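Local coordinates for protein acyl-CoA dehydrogenase (Geobacillus kaustophilus, PDB 2PG0) that probably oxidises acyl thioesters, using bound FAD to introduce a double bond between the alpha and beta carbons of the acyl chain, at residues His94-Gly106 against Tyr240-Val252. Sequence-based numbering, arbitrary orientation.
Sequences HNDIVTPYIASYG and YLMEKLQQERLVV
Lys244 enters as a knob among Pro100, Tyr101, Ser104 and Tyr105, a place that suits a long aliphatic chain ending in a charge. Its CG lies over one face of the Tyr101 ring, 3.8 Å from the centroid, and the bend at chi2 (-63°) leads NZ on to Ser104 OG, a 2.7 Å hydrogen bond. A flat ring suits Tyr105, held between Ser104 CB on one face and Tyr240 CD1 on the other; the tyrosine planes, 34° apart, meet obliquely, and Tyr105 CE2 lies 3.7 Å from Lys244 CE. An alanine in place of Tyr105 would probably open a gap beside Tyr240 and uncover Lys244 CE. The helices run nearly antiparallel, joining the N-terminal helical domain of the acyl-CoA dehydrogenase fold to its C-terminal helical domain. Gln247 suits its place because an amide both donates and accepts: NE2 gives a 2.9 Å hydrogen bond to Asp96 O, meeting a lone pair in the carbonyl plane, and another to a water on Asp96 OD1, which also bonds Ser74, while OE1 accepts from His312. Branched Ile97 lies across Glu248, CG2 3.6 Å from OE1; another water joins that oxygen to Tyr101 OH. Beyond lie FAD-binding Ile127, touching Tyr101, and Met129, near Glu248.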
# COMPACT_ATOMS: atom_id res chain seq x y z
N HIS A 94 -15.90 -31.25 2.77
CA HIS A 94 -16.44 -32.54 3.22
C HIS A 94 -15.66 -33.09 4.41
O HIS A 94 -16.25 -33.38 5.45
CB HIS A 94 -16.46 -33.54 2.04
CG HIS A 94 -16.84 -34.94 2.41
ND1 HIS A 94 -18.15 -35.36 2.52
CD2 HIS A 94 -16.08 -36.04 2.63
CE1 HIS A 94 -18.18 -36.64 2.84
NE2 HIS A 94 -16.94 -37.08 2.90
N ASN A 95 -14.34 -33.19 4.27
CA ASN A 95 -13.46 -33.77 5.28
C ASN A 95 -13.42 -33.00 6.60
O ASN A 95 -13.56 -33.58 7.68
CB ASN A 95 -12.02 -33.86 4.74
CG ASN A 95 -11.80 -35.06 3.81
OD1 ASN A 95 -12.73 -35.81 3.51
ND2 ASN A 95 -10.56 -35.23 3.37
N ASP A 96 -13.23 -31.69 6.50
CA ASP A 96 -12.79 -30.90 7.64
C ASP A 96 -13.74 -29.79 8.09
O ASP A 96 -13.53 -29.18 9.13
CB ASP A 96 -11.39 -30.34 7.35
CG ASP A 96 -10.38 -31.44 7.06
OD1 ASP A 96 -10.27 -32.38 7.89
OD2 ASP A 96 -9.73 -31.38 5.99
N ILE A 97 -14.78 -29.56 7.30
CA ILE A 97 -15.77 -28.55 7.66
C ILE A 97 -17.12 -29.18 8.02
O ILE A 97 -17.63 -28.93 9.11
CB ILE A 97 -15.89 -27.44 6.58
CG1 ILE A 97 -14.57 -26.65 6.51
CG2 ILE A 97 -17.10 -26.51 6.85
CD1 ILE A 97 -14.33 -25.92 5.21
N VAL A 98 -17.67 -30.01 7.14
CA VAL A 98 -19.04 -30.49 7.34
C VAL A 98 -19.12 -31.75 8.20
O VAL A 98 -19.81 -31.76 9.22
CB VAL A 98 -19.80 -30.73 6.01
CG1 VAL A 98 -21.26 -31.07 6.31
CG2 VAL A 98 -19.73 -29.51 5.11
N THR A 99 -18.42 -32.81 7.80
CA THR A 99 -18.53 -34.08 8.53
C THR A 99 -18.18 -33.97 10.03
O THR A 99 -18.80 -34.67 10.83
CB THR A 99 -17.77 -35.24 7.84
OG1 THR A 99 -16.38 -34.93 7.76
CG2 THR A 99 -18.31 -35.46 6.45
N PRO A 100 -17.21 -33.11 10.42
CA PRO A 100 -17.06 -32.87 11.87
C PRO A 100 -18.33 -32.47 12.63
O PRO A 100 -18.42 -32.76 13.82
CB PRO A 100 -16.01 -31.75 11.93
CG PRO A 100 -15.16 -32.01 10.73
CD PRO A 100 -16.17 -32.37 9.67
N TYR A 101 -19.30 -31.83 11.97
CA TYR A 101 -20.57 -31.52 12.65
C TYR A 101 -21.28 -32.80 13.06
O TYR A 101 -21.81 -32.90 14.17
CB TYR A 101 -21.50 -30.70 11.77
CG TYR A 101 -21.18 -29.22 11.68
CD1 TYR A 101 -20.23 -28.75 10.77
CD2 TYR A 101 -21.85 -28.29 12.47
CE1 TYR A 101 -19.94 -27.39 10.67
CE2 TYR A 101 -21.57 -26.93 12.38
CZ TYR A 101 -20.61 -26.49 11.47
OH TYR A 101 -20.33 -25.15 11.36
N ILE A 102 -21.31 -33.77 12.15
CA ILE A 102 -21.94 -35.08 12.39
C ILE A 102 -21.23 -35.82 13.54
O ILE A 102 -21.88 -36.33 14.45
CB ILE A 102 -21.99 -35.95 11.08
CG1 ILE A 102 -22.82 -35.25 10.00
CG2 ILE A 102 -22.56 -37.37 11.36
CD1 ILE A 102 -22.66 -35.84 8.59
N ALA A 103 -19.90 -35.84 13.51
CA ALA A 103 -19.13 -36.50 14.56
C ALA A 103 -19.28 -35.82 15.92
O ALA A 103 -19.40 -36.51 16.95
CB ALA A 103 -17.67 -36.60 14.17
N SER A 104 -19.26 -34.49 15.94
CA SER A 104 -19.34 -33.74 17.19
C SER A 104 -20.73 -33.71 17.82
O SER A 104 -20.86 -33.82 19.05
CB SER A 104 -18.84 -32.30 17.00
OG SER A 104 -17.44 -32.28 16.84
N TYR A 105 -21.76 -33.56 16.99
CA TYR A 105 -23.11 -33.27 17.49
C TYR A 105 -24.14 -34.34 17.18
O TYR A 105 -25.28 -34.24 17.63
CB TYR A 105 -23.59 -31.92 16.95
CG TYR A 105 -22.58 -30.81 17.12
CD1 TYR A 105 -22.13 -30.43 18.39
CD2 TYR A 105 -22.07 -30.14 16.01
CE1 TYR A 105 -21.20 -29.41 18.55
CE2 TYR A 105 -21.14 -29.11 16.16
CZ TYR A 105 -20.71 -28.75 17.42
OH TYR A 105 -19.79 -27.74 17.56
N GLY A 106 -23.74 -35.35 16.41
CA GLY A 106 -24.65 -36.41 16.04
C GLY A 106 -24.86 -37.39 17.18
O GLY A 106 -23.99 -37.58 18.04
N TYR A 240 -23.18 -24.06 17.55
CA TYR A 240 -22.42 -25.07 16.81
C TYR A 240 -21.62 -24.42 15.67
O TYR A 240 -20.45 -24.74 15.47
CB TYR A 240 -23.34 -26.15 16.24
CG TYR A 240 -24.23 -26.82 17.27
CD1 TYR A 240 -23.75 -27.16 18.54
CD2 TYR A 240 -25.55 -27.14 16.97
CE1 TYR A 240 -24.57 -27.78 19.48
CE2 TYR A 240 -26.38 -27.75 17.90
CZ TYR A 240 -25.88 -28.07 19.15
OH TYR A 240 -26.70 -28.68 20.07
N LEU A 241 -22.28 -23.53 14.93
CA LEU A 241 -21.65 -22.81 13.83
C LEU A 241 -20.45 -21.98 14.28
O LEU A 241 -19.37 -22.09 13.70
CB LEU A 241 -22.67 -21.94 13.09
CG LEU A 241 -23.83 -22.64 12.38
CD1 LEU A 241 -24.87 -21.63 11.91
CD2 LEU A 241 -23.36 -23.50 11.20
N MET A 242 -20.64 -21.18 15.33
CA MET A 242 -19.57 -20.29 15.80
C MET A 242 -18.35 -21.11 16.23
O MET A 242 -17.21 -20.73 15.95
CB MET A 242 -20.06 -19.37 16.93
CG MET A 242 -21.06 -18.26 16.50
SD MET A 242 -20.57 -17.17 15.12
CE MET A 242 -21.59 -17.80 13.79
N GLU A 243 -18.62 -22.25 16.88
CA GLU A 243 -17.58 -23.18 17.33
C GLU A 243 -16.77 -23.77 16.17
O GLU A 243 -15.54 -23.73 16.18
CB GLU A 243 -18.25 -24.29 18.16
CG GLU A 243 -17.32 -25.34 18.78
CD GLU A 243 -18.08 -26.45 19.51
OE1 GLU A 243 -19.24 -26.22 19.92
OE2 GLU A 243 -17.52 -27.56 19.68
N LYS A 244 -17.46 -24.30 15.16
CA LYS A 244 -16.79 -24.96 14.03
C LYS A 244 -16.12 -24.01 13.03
O LYS A 244 -15.23 -24.42 12.28
CB LYS A 244 -17.78 -25.87 13.30
CG LYS A 244 -18.27 -27.06 14.13
CD LYS A 244 -17.13 -27.98 14.49
CE LYS A 244 -17.63 -29.29 15.07
NZ LYS A 244 -16.49 -30.06 15.63
N LEU A 245 -16.54 -22.75 13.02
CA LEU A 245 -15.94 -21.76 12.10
C LEU A 245 -14.44 -21.50 12.34
O LEU A 245 -13.75 -21.04 11.42
CB LEU A 245 -16.77 -20.46 12.06
CG LEU A 245 -18.01 -20.46 11.14
CD1 LEU A 245 -19.04 -19.41 11.55
CD2 LEU A 245 -17.65 -20.29 9.67
N GLN A 246 -13.93 -21.80 13.54
CA GLN A 246 -12.48 -21.75 13.81
C GLN A 246 -11.72 -22.67 12.84
O GLN A 246 -10.82 -22.22 12.14
CB GLN A 246 -12.12 -22.06 15.28
CG GLN A 246 -10.59 -22.17 15.57
CD GLN A 246 -10.21 -22.36 17.05
OE1 GLN A 246 -10.60 -21.58 17.93
NE2 GLN A 246 -9.40 -23.39 17.32
N GLN A 247 -12.10 -23.95 12.80
CA GLN A 247 -11.48 -24.88 11.85
C GLN A 247 -11.74 -24.47 10.39
O GLN A 247 -10.83 -24.56 9.56
CB GLN A 247 -11.90 -26.34 12.11
CG GLN A 247 -11.23 -27.35 11.18
CD GLN A 247 -11.05 -28.73 11.80
OE1 GLN A 247 -10.49 -28.86 12.90
NE2 GLN A 247 -11.50 -29.76 11.10
N GLU A 248 -12.96 -24.03 10.09
CA GLU A 248 -13.31 -23.59 8.73
C GLU A 248 -12.37 -22.48 8.23
O GLU A 248 -11.80 -22.58 7.13
CB GLU A 248 -14.78 -23.13 8.65
CG GLU A 248 -15.21 -22.70 7.23
CD GLU A 248 -16.72 -22.44 7.08
OE1 GLU A 248 -17.53 -23.05 7.82
OE2 GLU A 248 -17.09 -21.63 6.21
N ARG A 249 -12.21 -21.44 9.04
CA ARG A 249 -11.32 -20.33 8.70
C ARG A 249 -9.86 -20.76 8.57
O ARG A 249 -9.13 -20.25 7.72
CB ARG A 249 -11.51 -19.17 9.69
CG ARG A 249 -12.84 -18.47 9.46
CD ARG A 249 -13.39 -17.76 10.68
NE ARG A 249 -14.74 -17.28 10.38
CZ ARG A 249 -15.61 -16.81 11.28
NH1 ARG A 249 -15.28 -16.77 12.57
NH2 ARG A 249 -16.81 -16.40 10.89
N LEU A 250 -9.45 -21.72 9.41
CA LEU A 250 -8.09 -22.27 9.34
C LEU A 250 -7.86 -22.99 8.01
O LEU A 250 -6.79 -22.87 7.41
CB LEU A 250 -7.80 -23.19 10.53
CG LEU A 250 -6.38 -23.76 10.66
CD1 LEU A 250 -5.30 -22.66 10.57
CD2 LEU A 250 -6.22 -24.57 11.94
N VAL A 251 -8.86 -23.74 7.57
CA VAL A 251 -8.78 -24.48 6.30
C VAL A 251 -8.62 -23.51 5.12
O VAL A 251 -7.77 -23.71 4.25
CB VAL A 251 -10.00 -25.42 6.12
CG1 VAL A 251 -10.09 -25.96 4.70
CG2 VAL A 251 -9.91 -26.58 7.13
N VAL A 252 -9.41 -22.45 5.12
CA VAL A 252 -9.27 -21.40 4.10
C VAL A 252 -7.89 -20.75 4.13
O VAL A 252 -7.28 -20.56 3.08
CB VAL A 252 -10.39 -20.34 4.23
CG1 VAL A 252 -10.11 -19.12 3.35
CG2 VAL A 252 -11.74 -20.98 3.86
O HOH W 1 -11.10 -32.53 10.50
O HOH W 2 -16.31 -26.45 10.34
O HOH W 3 -18.13 -24.51 10.01